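Hypothetical protein (Pyrococcus furiosus, PDB 2FZF) is of unknown function but belongs to the rubrerythrin family of the ferritin clan, whose members commonly hold a di-iron centre within a helical bundle. Local coordinates at residues 44-48 and 49-53; 13-16 and 17-21. All coordinates share one frame; numbering follows the deposited sequence.

Contact 1 (44-48 and 49-53); sequences EKIKI and EALKE
Lys52 starts with CG anti to its own backbone N (chi1 177°), which carries the chain back past Ile46, and a bend at chi3 (-69°) then turns the ammonium group toward the end of helix 21-44. Along this path the lysine and Ile46 run past each other in opposite directions, with Lys52 CB 3.8 Å from Ile46 CG2. At its end, Lys52 NZ makes a weak hydrogen bond of 3.3 Å to Glu44 O and a further one to Ala43 O, so one cation serves two carbonyls at a helix C-terminus, a place that probably favours positive charge. A leucine in place of Lys52 would remove the ammonium group and would probably leave those two carbonyls without this partner. Lys47 NZ lies close to Lys52 NZ, a like-charge approach that carries little weight at this resolution. The backbone of Lys52 is held as well: its N bonds to Ile48 O at 3.3 Å with an N-H...O angle of 168°. On the buried side, Ile48 CG2 meets Leu51 CB at 4.0 Å, while Ile46 and Leu51 both reach Ile106 of helix 103-129. The arrangement is a short helix-loop-helix connection at one end of a ferritin-like helical bundle.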
# COMPACT_ATOMS: atom_id res chain seq x y z
N GLU A 44 5.80 4.89 -18.12
CA GLU A 44 6.35 5.45 -19.35
C GLU A 44 5.27 6.09 -20.20
O GLU A 44 5.46 7.14 -20.83
CB GLU A 44 7.03 4.34 -20.16
CG GLU A 44 8.47 4.60 -20.54
CD GLU A 44 9.46 4.07 -19.52
OE1 GLU A 44 9.37 4.46 -18.33
OE2 GLU A 44 10.34 3.26 -19.91
N LYS A 45 4.12 5.45 -20.23
CA LYS A 45 2.99 5.91 -21.01
C LYS A 45 1.88 6.30 -20.05
O LYS A 45 1.17 5.43 -19.56
CB LYS A 45 2.54 4.78 -21.93
CG LYS A 45 3.68 4.14 -22.72
CD LYS A 45 3.21 2.92 -23.49
CE LYS A 45 4.33 2.30 -24.33
NZ LYS A 45 4.77 3.16 -25.47
N ILE A 46 1.74 7.58 -19.75
CA ILE A 46 0.69 8.00 -18.83
C ILE A 46 0.31 9.46 -19.03
O ILE A 46 -0.87 9.79 -19.14
CB ILE A 46 1.10 7.77 -17.34
CG1 ILE A 46 0.95 6.28 -16.97
CG2 ILE A 46 0.23 8.59 -16.42
CD1 ILE A 46 -0.47 5.76 -16.98
N LYS A 47 1.30 10.34 -19.09
CA LYS A 47 1.03 11.75 -19.30
C LYS A 47 0.16 12.31 -18.17
O LYS A 47 -0.53 13.31 -18.35
CB LYS A 47 0.32 11.97 -20.64
CG LYS A 47 1.23 11.90 -21.87
CD LYS A 47 1.71 10.48 -22.15
CE LYS A 47 3.25 10.35 -22.17
NZ LYS A 47 3.98 10.62 -20.87
N ILE A 48 0.20 11.64 -17.02
CA ILE A 48 -0.57 12.08 -15.87
C ILE A 48 0.36 12.27 -14.68
O ILE A 48 0.56 11.36 -13.88
CB ILE A 48 -1.65 11.07 -15.50
CG1 ILE A 48 -2.56 10.84 -16.72
CG2 ILE A 48 -2.45 11.56 -14.31
CD1 ILE A 48 -3.78 9.98 -16.45
N GLU A 49 0.94 13.47 -14.60
CA GLU A 49 1.86 13.83 -13.53
C GLU A 49 1.26 13.58 -12.15
O GLU A 49 1.02 14.52 -11.38
CB GLU A 49 2.26 15.30 -13.68
CG GLU A 49 1.06 16.24 -13.92
CD GLU A 49 1.45 17.69 -14.17
OE1 GLU A 49 2.21 17.96 -15.14
OE2 GLU A 49 1.00 18.56 -13.39
N ALA A 50 1.02 12.31 -11.82
CA ALA A 50 0.46 11.95 -10.53
C ALA A 50 0.38 10.44 -10.43
O ALA A 50 0.90 9.83 -9.50
CB ALA A 50 -0.93 12.55 -10.38
N LEU A 51 -0.28 9.85 -11.42
CA LEU A 51 -0.43 8.42 -11.48
C LEU A 51 0.89 7.79 -11.91
O LEU A 51 1.29 6.76 -11.39
CB LEU A 51 -1.54 8.08 -12.45
CG LEU A 51 -1.94 6.61 -12.54
CD1 LEU A 51 -2.33 6.06 -11.17
CD2 LEU A 51 -3.08 6.53 -13.52
N LYS A 52 1.56 8.44 -12.86
CA LYS A 52 2.86 7.99 -13.36
C LYS A 52 3.80 7.98 -12.17
O LYS A 52 4.75 7.20 -12.13
CB LYS A 52 3.40 8.96 -14.42
CG LYS A 52 4.81 8.61 -14.95
CD LYS A 52 5.41 9.74 -15.80
CE LYS A 52 4.70 9.92 -17.14
NZ LYS A 52 5.41 9.28 -18.29
N GLU A 53 3.53 8.87 -11.22
CA GLU A 53 4.31 9.00 -9.99
C GLU A 53 4.07 7.75 -9.14
O GLU A 53 5.02 7.06 -8.75
CB GLU A 53 3.87 10.25 -9.20
CG GLU A 53 4.95 11.34 -8.98
CD GLU A 53 6.09 10.94 -8.03
OE1 GLU A 53 6.96 11.80 -7.75
OE2 GLU A 53 6.13 9.77 -7.57

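Contact 2 (13-16 and 17-21); sequences IEKM and ADFSL
Lys15 NZ faces Asp18 OD2 at 3.5 Å in a long salt bridge, and the same nitrogen lies 3.4 Å from Phe19 CE1. The placing of this ammonium group is less certain than that of its neighbours, because it comes too near another atom of the model. It stands at the rim of the ring and close to its plane, so the geometry gives no cation-pi interaction. Two backbone oxygens also approach the ring edge in its plane: Lys15 O is 3.6 Å from Phe19 CE1, and Met16 O is 3.9 Å from Phe19 CD1.

What brings these groups together is partly the lysine itself. Its CG sits between the backbone N and the carbonyl carbon (chi1 70°), and two later bends fold the chain back across Asp18. The other part is the backbone, which makes a type I beta turn from Met16 to Phe19. This turn is closed by Phe19 N bonding to Met16 O at 3.1 Å, with an N-H...O angle of 156° and the donor 47° out of the carbonyl plane.

Further out, the buried Met16 side chain packs on Leu24 of helix 21-44 and on Phe123, Lys126 and Leu127 of helix 103-129, while Phe19 touches Leu11, Glu87 and Leu24. Ser20 is the N-cap of helix 21-44: its side chain caps a backbone N of the first turn, and its own N bonds to Glu23 OE2, a reciprocal pattern consistent with a capping box.

The chemistry therefore divides the work. The turn bond and the apolar grip of Met16 and Phe19 probably fix this lead-in to the helix, whereas the long, surface-lying ion pair is likely to add only a modest electrostatic contribution.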
# COMPACT_ATOMS: atom_id res chain seq x y z
N ILE A 13 -4.82 -20.09 -8.06
CA ILE A 13 -3.97 -20.25 -6.88
C ILE A 13 -4.13 -21.67 -6.30
O ILE A 13 -3.18 -22.27 -5.78
CB ILE A 13 -4.36 -19.19 -5.81
CG1 ILE A 13 -3.15 -18.80 -4.97
CG2 ILE A 13 -5.49 -19.72 -4.94
CD1 ILE A 13 -2.07 -18.11 -5.75
N GLU A 14 -5.35 -22.18 -6.42
CA GLU A 14 -5.72 -23.50 -5.91
C GLU A 14 -4.80 -24.58 -6.44
O GLU A 14 -4.38 -25.48 -5.70
CB GLU A 14 -7.16 -23.82 -6.30
CG GLU A 14 -7.76 -24.99 -5.52
CD GLU A 14 -7.97 -24.67 -4.04
OE1 GLU A 14 -7.14 -23.92 -3.46
OE2 GLU A 14 -8.96 -25.18 -3.46
N LYS A 15 -4.46 -24.51 -7.72
CA LYS A 15 -3.60 -25.53 -8.29
C LYS A 15 -2.12 -25.22 -8.16
O LYS A 15 -1.36 -25.40 -9.11
CB LYS A 15 -3.96 -25.77 -9.75
CG LYS A 15 -3.60 -24.65 -10.66
CD LYS A 15 -3.96 -25.02 -12.09
CE LYS A 15 -3.29 -26.33 -12.53
NZ LYS A 15 -1.78 -26.32 -12.52
N MET A 16 -1.71 -24.76 -6.98
CA MET A 16 -0.31 -24.48 -6.73
C MET A 16 0.32 -25.80 -6.32
O MET A 16 1.52 -26.01 -6.48
CB MET A 16 -0.15 -23.46 -5.59
CG MET A 16 0.06 -22.00 -6.01
SD MET A 16 0.25 -20.87 -4.59
CE MET A 16 1.89 -21.26 -4.02
N ALA A 17 -0.50 -26.72 -5.81
CA ALA A 17 0.02 -28.01 -5.37
C ALA A 17 0.54 -28.86 -6.52
O ALA A 17 1.23 -29.86 -6.29
CB ALA A 17 -1.04 -28.76 -4.59
N ASP A 18 0.23 -28.48 -7.75
CA ASP A 18 0.70 -29.23 -8.91
C ASP A 18 2.18 -28.99 -9.20
O ASP A 18 2.72 -29.59 -10.13
CB ASP A 18 -0.10 -28.87 -10.16
CG ASP A 18 -1.40 -29.65 -10.27
OD1 ASP A 18 -1.34 -30.90 -10.28
OD2 ASP A 18 -2.49 -29.03 -10.35
N PHE A 19 2.81 -28.12 -8.41
CA PHE A 19 4.23 -27.79 -8.61
C PHE A 19 5.06 -27.88 -7.34
O PHE A 19 4.53 -27.84 -6.23
CB PHE A 19 4.38 -26.37 -9.18
CG PHE A 19 3.55 -26.11 -10.40
CD1 PHE A 19 2.19 -25.86 -10.28
CD2 PHE A 19 4.11 -26.15 -11.67
CE1 PHE A 19 1.40 -25.65 -11.40
CE2 PHE A 19 3.34 -25.95 -12.81
CZ PHE A 19 1.98 -25.70 -12.68
N SER A 20 6.37 -27.99 -7.52
CA SER A 20 7.32 -28.09 -6.42
C SER A 20 7.68 -26.72 -5.85
O SER A 20 7.25 -25.69 -6.37
CB SER A 20 8.60 -28.77 -6.89
OG SER A 20 9.09 -28.15 -8.06
N LEU A 21 8.47 -26.71 -4.79
CA LEU A 21 8.85 -25.45 -4.19
C LEU A 21 9.76 -24.66 -5.12
O LEU A 21 9.62 -23.44 -5.24
CB LEU A 21 9.52 -25.70 -2.83
CG LEU A 21 9.85 -24.45 -1.99
CD1 LEU A 21 11.20 -23.91 -2.41
CD2 LEU A 21 8.76 -23.39 -2.12

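Overall arrangement
The two contacts bracket helix 21-44: contact 2 comes first along the chain and leads into its N-terminus, and contact 1 follows its C-terminus and leads into helix 51-61. Their centres are 36 Å apart and their nearest atoms about 25 Å, on opposite sides of the chain's centre, so they do not touch. Helix 103-129 links them indirectly, since contact 1 packs on Ile106 near its start and contact 2 on Phe123 near its end; this pairing implies that helices 21-44 and 103-129 run antiparallel. Together the contacts define the two ends of one bundle helix, a capped entry and a turned exit.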